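Local coordinates for protein nitrite oxidoreductase subunit C (Kuenenia stuttgartiensis, PDB 7B04) that binds heme b and calcium and probably carries electrons in the nitrite oxidoreductase complex of an anammox bacterium, at residues G106-D120 with F258-L271. Sequence-based numbering, arbitrary orientation.
Sequences GITIYFQVIWDDATD and FENKKWTVVFCRSL. With CA (calcium ion), chain B.
Strands 108-116 and 262-270 pair antiparallel in the beta core of the ethylbenzene dehydrogenase-type heme domain, between strands 97-104 and 253-258. Nearly straight backbone hydrogen bonds join them at the centre, Val113 N to Val265 O at 2.7 Å and Val265 N returning to Val113 O. On the face bearing the tryptophans, the indoles of Trp115 and Trp263 run side by side, near parallel at 23° but slid apart. What sits over the six-membered ring of Trp115 is instead Trp263 CB, 3.6 Å from its centroid. With CG wedged between backbone N and carbonyl carbon (chi1 71°), the far end of the Trp115 ring comes nearer the partner strand, where CH2 also meets Val265 CG2 at 3.7 Å. An alanine at Trp115 is likely to take the ring face from Trp263 CB and the CH2 contact from Val265 CG2, opening a gap beside Trp167. On the other face, Cys268 SG approaches Tyr110 CE1 obliquely at 3.6 Å, while Ile114 CG1 packs alongside Thr264 CG2. Past the strand end, Asp117 OD2 binds calcium at 2.3 Å and lies in plane at the Trp263 indole edge. Thr119 adds O and OG1; Asn121, Asp132 and Asn295 complete a calcium site gathered from loops at the ends of several beta strands.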
ATOM      1  N   GLY C 106      -8.137   1.176  67.687  1.00 32.17           N
ATOM      2  CA  GLY C 106      -7.578   2.315  68.368  1.00 29.15           C
ATOM      3  C   GLY C 106      -6.434   2.881  67.565  1.00 29.29           C
ATOM      4  O   GLY C 106      -5.970   3.994  67.843  1.00 38.66           O
ATOM      5  N   ILE C 107      -5.970   2.105  66.580  1.00 23.89           N
ATOM      6  CA  ILE C 107      -4.948   2.507  65.630  1.00 30.97           C
ATOM      7  C   ILE C 107      -5.463   2.455  64.196  1.00 31.31           C
ATOM      8  O   ILE C 107      -5.243   3.390  63.419  1.00 29.76           O
ATOM      9  CB  ILE C 107      -3.690   1.623  65.784  1.00 31.01           C
ATOM     10  CG1 ILE C 107      -3.113   1.760  67.195  1.00 30.62           C
ATOM     11  CG2 ILE C 107      -2.653   1.971  64.733  1.00 26.58           C
ATOM     12  CD1 ILE C 107      -2.152   0.655  67.577  1.00 39.52           C
ATOM     13  N   THR C 108      -6.142   1.366  63.825  1.00 31.89           N
ATOM     14  CA  THR C 108      -6.612   1.119  62.467  1.00 33.90           C
ATOM     15  C   THR C 108      -8.114   0.870  62.465  1.00 28.41           C
ATOM     16  O   THR C 108      -8.648   0.256  63.391  1.00 33.21           O
ATOM     17  CB  THR C 108      -5.895  -0.088  61.845  1.00 27.12           C
ATOM     18  OG1 THR C 108      -4.493  -0.011  62.127  1.00 32.66           O
ATOM     19  CG2 THR C 108      -6.102  -0.125  60.337  1.00 25.63           C
ATOM     20  N   ILE C 109      -8.796   1.352  61.427  1.00 25.00           N
ATOM     21  CA  ILE C 109     -10.227   1.123  61.244  1.00 21.91           C
ATOM     22  C   ILE C 109     -10.438   0.226  60.029  1.00 23.57           C
ATOM     23  O   ILE C 109      -9.772   0.387  58.999  1.00 24.49           O
ATOM     24  CB  ILE C 109     -10.999   2.456  61.110  1.00 28.56           C
ATOM     25  CG1 ILE C 109     -12.513   2.232  61.188  1.00 32.14           C
ATOM     26  CG2 ILE C 109     -10.615   3.212  59.843  1.00 21.16           C
ATOM     27  CD1 ILE C 109     -13.298   3.504  61.480  1.00 23.69           C
ATOM     28  N   TYR C 110     -11.362  -0.731  60.155  1.00 27.39           N
ATOM     29  CA  TYR C 110     -11.669  -1.679  59.088  1.00 27.26           C
ATOM     30  C   TYR C 110     -13.171  -1.669  58.835  1.00 26.06           C
ATOM     31  O   TYR C 110     -13.960  -1.821  59.776  1.00 29.60           O
ATOM     32  CB  TYR C 110     -11.243  -3.115  59.436  1.00 22.96           C
ATOM     33  CG  TYR C 110      -9.791  -3.329  59.809  1.00 23.43           C
ATOM     34  CD1 TYR C 110      -8.850  -3.733  58.865  1.00 26.89           C
ATOM     35  CD2 TYR C 110      -9.371  -3.168  61.116  1.00 26.66           C
ATOM     36  CE1 TYR C 110      -7.517  -3.948  59.227  1.00 27.43           C
ATOM     37  CE2 TYR C 110      -8.054  -3.378  61.480  1.00 30.77           C
ATOM     38  CZ  TYR C 110      -7.133  -3.768  60.537  1.00 31.95           C
ATOM     39  OH  TYR C 110      -5.824  -3.975  60.910  1.00 37.80           O
ATOM     40  N   PHE C 111     -13.560  -1.557  57.567  1.00 27.80           N
ATOM     41  CA  PHE C 111     -14.952  -1.649  57.136  1.00 26.50           C
ATOM     42  C   PHE C 111     -15.094  -2.852  56.225  1.00 29.17           C
ATOM     43  O   PHE C 111     -14.284  -3.028  55.314  1.00 29.45           O
ATOM     44  CB  PHE C 111     -15.397  -0.420  56.325  1.00 29.53           C
ATOM     45  CG  PHE C 111     -15.633   0.814  57.136  1.00 34.78           C
ATOM     46  CD1 PHE C 111     -14.566   1.521  57.662  1.00 32.49           C
ATOM     47  CD2 PHE C 111     -16.913   1.310  57.326  1.00 31.70           C
ATOM     48  CE1 PHE C 111     -14.772   2.681  58.385  1.00 33.70           C
ATOM     49  CE2 PHE C 111     -17.124   2.477  58.056  1.00 31.53           C
ATOM     50  CZ  PHE C 111     -16.048   3.158  58.583  1.00 32.78           C
ATOM     51  N   GLN C 112     -16.132  -3.652  56.445  1.00 32.12           N
ATOM     52  CA  GLN C 112     -16.421  -4.812  55.611  1.00 24.05           C
ATOM     53  C   GLN C 112     -17.762  -4.599  54.921  1.00 24.51           C
ATOM     54  O   GLN C 112     -18.773  -4.345  55.593  1.00 25.45           O
ATOM     55  CB  GLN C 112     -16.452  -6.082  56.463  1.00 24.73           C
ATOM     56  CG  GLN C 112     -16.539  -7.374  55.690  1.00 30.78           C
ATOM     57  CD  GLN C 112     -17.105  -8.496  56.523  1.00 31.34           C
ATOM     58  OE1 GLN C 112     -18.249  -8.431  56.972  1.00 39.02           O
ATOM     59  NE2 GLN C 112     -16.294  -9.520  56.770  1.00 24.92           N
ATOM     60  N   VAL C 113     -17.774  -4.715  53.594  1.00 26.62           N
ATOM     61  CA  VAL C 113     -18.971  -4.506  52.787  1.00 28.18           C
ATOM     62  C   VAL C 113     -19.236  -5.780  51.991  1.00 25.61           C
ATOM     63  O   VAL C 113     -18.329  -6.317  51.337  1.00 28.67           O
ATOM     64  CB  VAL C 113     -18.821  -3.300  51.847  1.00 24.13           C
ATOM     65  CG1 VAL C 113     -20.137  -2.998  51.170  1.00 19.46           C
ATOM     66  CG2 VAL C 113     -18.311  -2.086  52.624  1.00 23.17           C
ATOM     67  N   ILE C 114     -20.484  -6.248  52.027  1.00 25.01           N
ATOM     68  CA  ILE C 114     -20.894  -7.480  51.364  1.00 23.97           C
ATOM     69  C   ILE C 114     -22.151  -7.224  50.545  1.00 28.60           C
ATOM     70  O   ILE C 114     -23.135  -6.677  51.057  1.00 29.08           O
ATOM     71  CB  ILE C 114     -21.162  -8.602  52.384  1.00 27.22           C
ATOM     72  CG1 ILE C 114     -19.864  -9.062  53.039  1.00 27.88           C
ATOM     73  CG2 ILE C 114     -21.879  -9.760  51.729  1.00 23.37           C
ATOM     74  CD1 ILE C 114     -20.075 -10.030  54.182  1.00 28.77           C
ATOM     75  N   TRP C 115     -22.121  -7.637  49.281  1.00 28.50           N
ATOM     76  CA  TRP C 115     -23.284  -7.572  48.412  1.00 24.90           C
ATOM     77  C   TRP C 115     -23.244  -8.776  47.484  1.00 25.54           C
ATOM     78  O   TRP C 115     -22.198  -9.400  47.291  1.00 28.67           O
ATOM     79  CB  TRP C 115     -23.327  -6.269  47.609  1.00 24.38           C
ATOM     80  CG  TRP C 115     -22.279  -6.179  46.543  1.00 28.21           C
ATOM     81  CD1 TRP C 115     -22.430  -6.464  45.216  1.00 34.80           C
ATOM     82  CD2 TRP C 115     -20.914  -5.778  46.715  1.00 26.25           C
ATOM     83  NE1 TRP C 115     -21.245  -6.259  44.551  1.00 38.14           N
ATOM     84  CE2 TRP C 115     -20.299  -5.839  45.448  1.00 33.03           C
ATOM     85  CE3 TRP C 115     -20.155  -5.373  47.815  1.00 32.19           C
ATOM     86  CZ2 TRP C 115     -18.960  -5.506  45.253  1.00 29.29           C
ATOM     87  CZ3 TRP C 115     -18.827  -5.045  47.620  1.00 31.27           C
ATOM     88  CH2 TRP C 115     -18.242  -5.116  46.350  1.00 23.31           C
ATOM     89  N   ASP C 116     -24.394  -9.096  46.905  1.00 26.67           N
ATOM     90  CA  ASP C 116     -24.525 -10.262  46.041  1.00 30.37           C
ATOM     91  C   ASP C 116     -24.396  -9.865  44.582  1.00 28.61           C
ATOM     92  O   ASP C 116     -25.072  -8.953  44.112  1.00 24.97           O
ATOM     93  CB  ASP C 116     -25.850 -10.980  46.244  1.00 23.61           C
ATOM     94  CG  ASP C 116     -26.186 -11.189  47.704  1.00 37.14           C
ATOM     95  OD1 ASP C 116     -25.450 -11.956  48.362  1.00 50.77           O
ATOM     96  OD2 ASP C 116     -27.196 -10.628  48.190  1.00 37.91           O
ATOM     97  N   ASP C 117     -23.487 -10.505  43.879  1.00 30.64           N
ATOM     98  CA  ASP C 117     -23.385 -10.285  42.441  1.00 28.64           C
ATOM     99  C   ASP C 117     -22.882 -11.542  41.747  1.00 31.66           C
ATOM    100  O   ASP C 117     -21.952 -12.199  42.208  1.00 41.25           O
ATOM    101  CB  ASP C 117     -22.616  -8.992  42.085  1.00 36.06           C
ATOM    102  CG  ASP C 117     -22.036  -8.983  40.656  1.00 38.49           C
ATOM    103  OD1 ASP C 117     -22.850  -8.889  39.705  1.00 54.79           O
ATOM    104  OD2 ASP C 117     -20.760  -8.784  40.585  1.00 55.17           O
ATOM    105  N   ALA C 118     -23.600 -11.920  40.693  1.00 28.80           N
ATOM    106  CA  ALA C 118     -23.452 -13.196  40.006  1.00 33.07           C
ATOM    107  C   ALA C 118     -22.252 -13.264  39.074  1.00 41.61           C
ATOM    108  O   ALA C 118     -21.949 -14.350  38.568  1.00 52.76           O
ATOM    109  CB  ALA C 118     -24.726 -13.488  39.205  1.00 31.26           C
ATOM    110  N   THR C 119     -21.541 -12.160  38.862  1.00 33.25           N
ATOM    111  CA  THR C 119     -20.472 -12.106  37.878  1.00 28.11           C
ATOM    112  C   THR C 119     -19.213 -11.542  38.515  1.00 34.15           C
ATOM    113  O   THR C 119     -19.270 -10.569  39.272  1.00 38.96           O
ATOM    114  CB  THR C 119     -20.859 -11.271  36.652  1.00 32.61           C
ATOM    115  OG1 THR C 119     -20.997  -9.898  37.027  1.00 36.98           O
ATOM    116  CG2 THR C 119     -22.167 -11.763  36.052  1.00 33.23           C
ATOM    117  N   ASP C 120     -18.079 -12.167  38.204  1.00 44.50           N
ATOM    118  CA  ASP C 120     -16.764 -11.694  38.626  1.00 34.89           C
ATOM    119  C   ASP C 120     -16.139 -10.906  37.478  1.00 33.83           C
ATOM    120  O   ASP C 120     -15.486 -11.466  36.597  1.00 45.64           O
ATOM    121  CB  ASP C 120     -15.886 -12.876  39.028  1.00 32.27           C
ATOM    122  CG  ASP C 120     -16.040 -14.066  38.081  1.00 52.34           C
ATOM    123  OD1 ASP C 120     -15.013 -14.666  37.693  1.00 54.14           O
ATOM    124  OD2 ASP C 120     -17.189 -14.401  37.715  1.00 66.46           O
ATOM    125  N   PHE C 258     -14.349 -12.933  46.164  1.00 25.02           N
ATOM    126  CA  PHE C 258     -15.586 -13.256  45.461  1.00 27.46           C
ATOM    127  C   PHE C 258     -15.813 -14.759  45.499  1.00 26.68           C
ATOM    128  O   PHE C 258     -15.002 -15.524  44.966  1.00 32.21           O
ATOM    129  CB  PHE C 258     -15.558 -12.767  44.013  1.00 31.31           C
ATOM    130  CG  PHE C 258     -16.805 -13.107  43.244  1.00 31.90           C
ATOM    131  CD1 PHE C 258     -17.951 -12.347  43.389  1.00 33.03           C
ATOM    132  CD2 PHE C 258     -16.837 -14.199  42.390  1.00 39.90           C
ATOM    133  CE1 PHE C 258     -19.098 -12.660  42.691  1.00 31.23           C
ATOM    134  CE2 PHE C 258     -17.987 -14.518  41.689  1.00 37.60           C
ATOM    135  CZ  PHE C 258     -19.118 -13.745  41.839  1.00 27.13           C
ATOM    136  N   GLU C 259     -16.907 -15.184  46.129  1.00 37.53           N
ATOM    137  CA  GLU C 259     -17.219 -16.602  46.197  1.00 35.86           C
ATOM    138  C   GLU C 259     -18.725 -16.805  46.146  1.00 35.27           C
ATOM    139  O   GLU C 259     -19.477 -16.082  46.805  1.00 34.32           O
ATOM    140  CB  GLU C 259     -16.658 -17.261  47.459  1.00 29.58           C
ATOM    141  CG  GLU C 259     -16.831 -18.772  47.457  1.00 37.90           C
ATOM    142  CD  GLU C 259     -16.412 -19.418  48.756  1.00 51.72           C
ATOM    143  OE1 GLU C 259     -16.083 -18.681  49.708  1.00 48.75           O
ATOM    144  OE2 GLU C 259     -16.413 -20.665  48.826  1.00 45.97           O
ATOM    145  N   ASN C 260     -19.144 -17.797  45.362  1.00 36.27           N
ATOM    146  CA  ASN C 260     -20.544 -18.185  45.202  1.00 30.80           C
ATOM    147  C   ASN C 260     -21.443 -16.968  44.983  1.00 24.98           C
ATOM    148  O   ASN C 260     -22.356 -16.680  45.758  1.00 24.76           O
ATOM    149  CB  ASN C 260     -21.004 -19.007  46.407  1.00 29.45           C
ATOM    150  CG  ASN C 260     -20.301 -20.345  46.492  1.00 32.94           C
ATOM    151  OD1 ASN C 260     -20.150 -21.044  45.489  1.00 24.92           O
ATOM    152  ND2 ASN C 260     -19.845 -20.699  47.687  1.00 31.72           N
ATOM    153  N   LYS C 261     -21.170 -16.265  43.886  1.00 27.63           N
ATOM    154  CA  LYS C 261     -21.986 -15.133  43.451  1.00 33.65           C
ATOM    155  C   LYS C 261     -22.131 -14.065  44.538  1.00 30.87           C
ATOM    156  O   LYS C 261     -23.185 -13.442  44.691  1.00 25.55           O
ATOM    157  CB  LYS C 261     -23.353 -15.607  42.949  1.00 24.63           C
ATOM    158  CG  LYS C 261     -23.249 -16.388  41.646  1.00 29.27           C
ATOM    159  CD  LYS C 261     -24.604 -16.718  41.046  1.00 30.41           C
ATOM    160  CE  LYS C 261     -24.434 -17.423  39.707  1.00 23.37           C
ATOM    161  NZ  LYS C 261     -25.740 -17.732  39.065  1.00 45.28           N
ATOM    162  N   LYS C 262     -21.075 -13.868  45.326  1.00 29.57           N
ATOM    163  CA  LYS C 262     -21.094 -12.825  46.343  1.00 32.43           C
ATOM    164  C   LYS C 262     -19.715 -12.197  46.494  1.00 28.86           C
ATOM    165  O   LYS C 262     -18.697 -12.891  46.426  1.00 31.65           O
ATOM    166  CB  LYS C 262     -21.552 -13.388  47.693  1.00 30.49           C
ATOM    167  CG  LYS C 262     -21.188 -12.524  48.886  1.00 29.32           C
ATOM    168  CD  LYS C 262     -21.759 -13.087  50.169  1.00 36.42           C
ATOM    169  CE  LYS C 262     -23.235 -12.764  50.275  1.00 46.56           C
ATOM    170  NZ  LYS C 262     -23.795 -13.021  51.627  1.00 46.35           N
ATOM    171  N   TRP C 263     -19.694 -10.878  46.688  1.00 27.12           N
ATOM    172  CA  TRP C 263     -18.472 -10.126  46.936  1.00 27.80           C
ATOM    173  C   TRP C 263     -18.344  -9.829  48.424  1.00 28.63           C
ATOM    174  O   TRP C 263     -19.332  -9.508  49.091  1.00 26.67           O
ATOM    175  CB  TRP C 263     -18.455  -8.809  46.159  1.00 23.52           C
ATOM    176  CG  TRP C 263     -17.952  -8.920  44.757  1.00 19.85           C
ATOM    177  CD1 TRP C 263     -18.695  -8.868  43.616  1.00 27.58           C
ATOM    178  CD2 TRP C 263     -16.590  -9.094  44.342  1.00 20.48           C
ATOM    179  NE1 TRP C 263     -17.884  -9.002  42.515  1.00 30.73           N
ATOM    180  CE2 TRP C 263     -16.587  -9.143  42.934  1.00 26.30           C
ATOM    181  CE3 TRP C 263     -15.375  -9.218  45.023  1.00 24.28           C
ATOM    182  CZ2 TRP C 263     -15.418  -9.310  42.195  1.00 30.12           C
ATOM    183  CZ3 TRP C 263     -14.215  -9.383  44.287  1.00 25.19           C
ATOM    184  CH2 TRP C 263     -14.245  -9.426  42.888  1.00 26.07           C
ATOM    185  N   THR C 264     -17.122  -9.930  48.940  1.00 23.99           N
ATOM    186  CA  THR C 264     -16.807  -9.491  50.294  1.00 22.56           C
ATOM    187  C   THR C 264     -15.555  -8.631  50.207  1.00 24.24           C
ATOM    188  O   THR C 264     -14.476  -9.131  49.874  1.00 25.29           O
ATOM    189  CB  THR C 264     -16.603 -10.668  51.250  1.00 23.92           C
ATOM    190  OG1 THR C 264     -17.763 -11.507  51.229  1.00 24.65           O
ATOM    191  CG2 THR C 264     -16.392 -10.159  52.668  1.00 21.88           C
ATOM    192  N   VAL C 265     -15.699  -7.344  50.505  1.00 22.52           N
ATOM    193  CA  VAL C 265     -14.600  -6.392  50.442  1.00 28.04           C
ATOM    194  C   VAL C 265     -14.463  -5.734  51.803  1.00 22.99           C
ATOM    195  O   VAL C 265     -15.465  -5.384  52.438  1.00 27.23           O
ATOM    196  CB  VAL C 265     -14.844  -5.328  49.349  1.00 28.92           C
ATOM    197  CG1 VAL C 265     -13.720  -4.297  49.328  1.00 22.01           C
ATOM    198  CG2 VAL C 265     -15.010  -5.985  47.987  1.00 24.35           C
ATOM    199  N   VAL C 266     -13.224  -5.571  52.258  1.00 18.65           N
ATOM    200  CA  VAL C 266     -12.951  -4.836  53.483  1.00 23.57           C
ATOM    201  C   VAL C 266     -12.000  -3.692  53.164  1.00 25.57           C
ATOM    202  O   VAL C 266     -11.046  -3.851  52.393  1.00 27.18           O
ATOM    203  CB  VAL C 266     -12.403  -5.730  54.621  1.00 27.81           C
ATOM    204  CG1 VAL C 266     -13.185  -7.030  54.708  1.00 28.16           C
ATOM    205  CG2 VAL C 266     -10.924  -6.002  54.459  1.00 26.13           C
ATOM    206  N   PHE C 267     -12.278  -2.537  53.751  1.00 29.48           N
ATOM    207  CA  PHE C 267     -11.462  -1.344  53.587  1.00 24.74           C
ATOM    208  C   PHE C 267     -10.578  -1.183  54.815  1.00 24.76           C
ATOM    209  O   PHE C 267     -11.021  -1.413  55.944  1.00 31.81           O
ATOM    210  CB  PHE C 267     -12.332  -0.099  53.399  1.00 23.08           C
ATOM    211  CG  PHE C 267     -13.108  -0.082  52.111  1.00 19.48           C
ATOM    212  CD1 PHE C 267     -12.597   0.537  50.981  1.00 15.56           C
ATOM    213  CD2 PHE C 267     -14.354  -0.683  52.033  1.00 25.02           C
ATOM    214  CE1 PHE C 267     -13.318   0.556  49.797  1.00 17.52           C
ATOM    215  CE2 PHE C 267     -15.077  -0.667  50.854  1.00 22.84           C
ATOM    216  CZ  PHE C 267     -14.557  -0.047  49.736  1.00 21.96           C
ATOM    217  N   CYS C 268      -9.329  -0.788  54.592  1.00 26.25           N
ATOM    218  CA  CYS C 268      -8.358  -0.661  55.667  1.00 31.00           C
ATOM    219  C   CYS C 268      -7.694   0.703  55.573  1.00 24.96           C
ATOM    220  O   CYS C 268      -7.176   1.078  54.516  1.00 27.79           O
ATOM    221  CB  CYS C 268      -7.318  -1.784  55.590  1.00 25.56           C
ATOM    222  SG  CYS C 268      -6.029  -1.732  56.850  1.00 66.43           S
ATOM    223  N   ARG C 269      -7.705   1.433  56.688  1.00 17.71           N
ATOM    224  CA  ARG C 269      -7.110   2.757  56.780  1.00 22.37           C
ATOM    225  C   ARG C 269      -6.785   3.029  58.239  1.00 25.50           C
ATOM    226  O   ARG C 269      -7.480   2.550  59.139  1.00 22.24           O
ATOM    227  CB  ARG C 269      -8.078   3.830  56.255  1.00 29.52           C
ATOM    228  CG  ARG C 269      -7.486   4.928  55.374  1.00 29.93           C
ATOM    229  CD  ARG C 269      -6.824   6.063  56.151  1.00 30.01           C
ATOM    230  NE  ARG C 269      -7.629   6.614  57.242  1.00 29.55           N
ATOM    231  CZ  ARG C 269      -8.483   7.628  57.120  1.00 29.89           C
ATOM    232  NH1 ARG C 269      -9.151   8.061  58.182  1.00 27.68           N
ATOM    233  NH2 ARG C 269      -8.677   8.206  55.943  1.00 26.60           N
ATOM    234  N   SER C 270      -5.720   3.791  58.464  1.00 32.18           N
ATOM    235  CA  SER C 270      -5.401   4.222  59.815  1.00 24.31           C
ATOM    236  C   SER C 270      -6.462   5.203  60.300  1.00 30.83           C
ATOM    237  O   SER C 270      -7.061   5.939  59.509  1.00 30.51           O
ATOM    238  CB  SER C 270      -4.015   4.863  59.865  1.00 23.99           C
ATOM    239  OG  SER C 270      -3.007   3.895  59.635  1.00 42.55           O
ATOM    240  N   LEU C 271      -6.708   5.198  61.612  1.00 34.26           N
ATOM    241  CA  LEU C 271      -7.721   6.094  62.162  1.00 23.76           C
ATOM    242  C   LEU C 271      -7.391   7.550  61.866  1.00 24.79           C
ATOM    243  O   LEU C 271      -8.297   8.359  61.635  1.00 27.31           O
ATOM    244  CB  LEU C 271      -7.858   5.888  63.670  1.00 20.54           C
ATOM    245  CG  LEU C 271      -8.637   4.673  64.172  1.00 25.37           C
ATOM    246  CD1 LEU C 271      -8.555   4.605  65.678  1.00 21.47           C
ATOM    247  CD2 LEU C 271     -10.083   4.748  63.729  1.00 30.48           C
TER
HETATM  248 CA    CA B 402     -19.975  -8.430  38.460  1.00 33.15          CA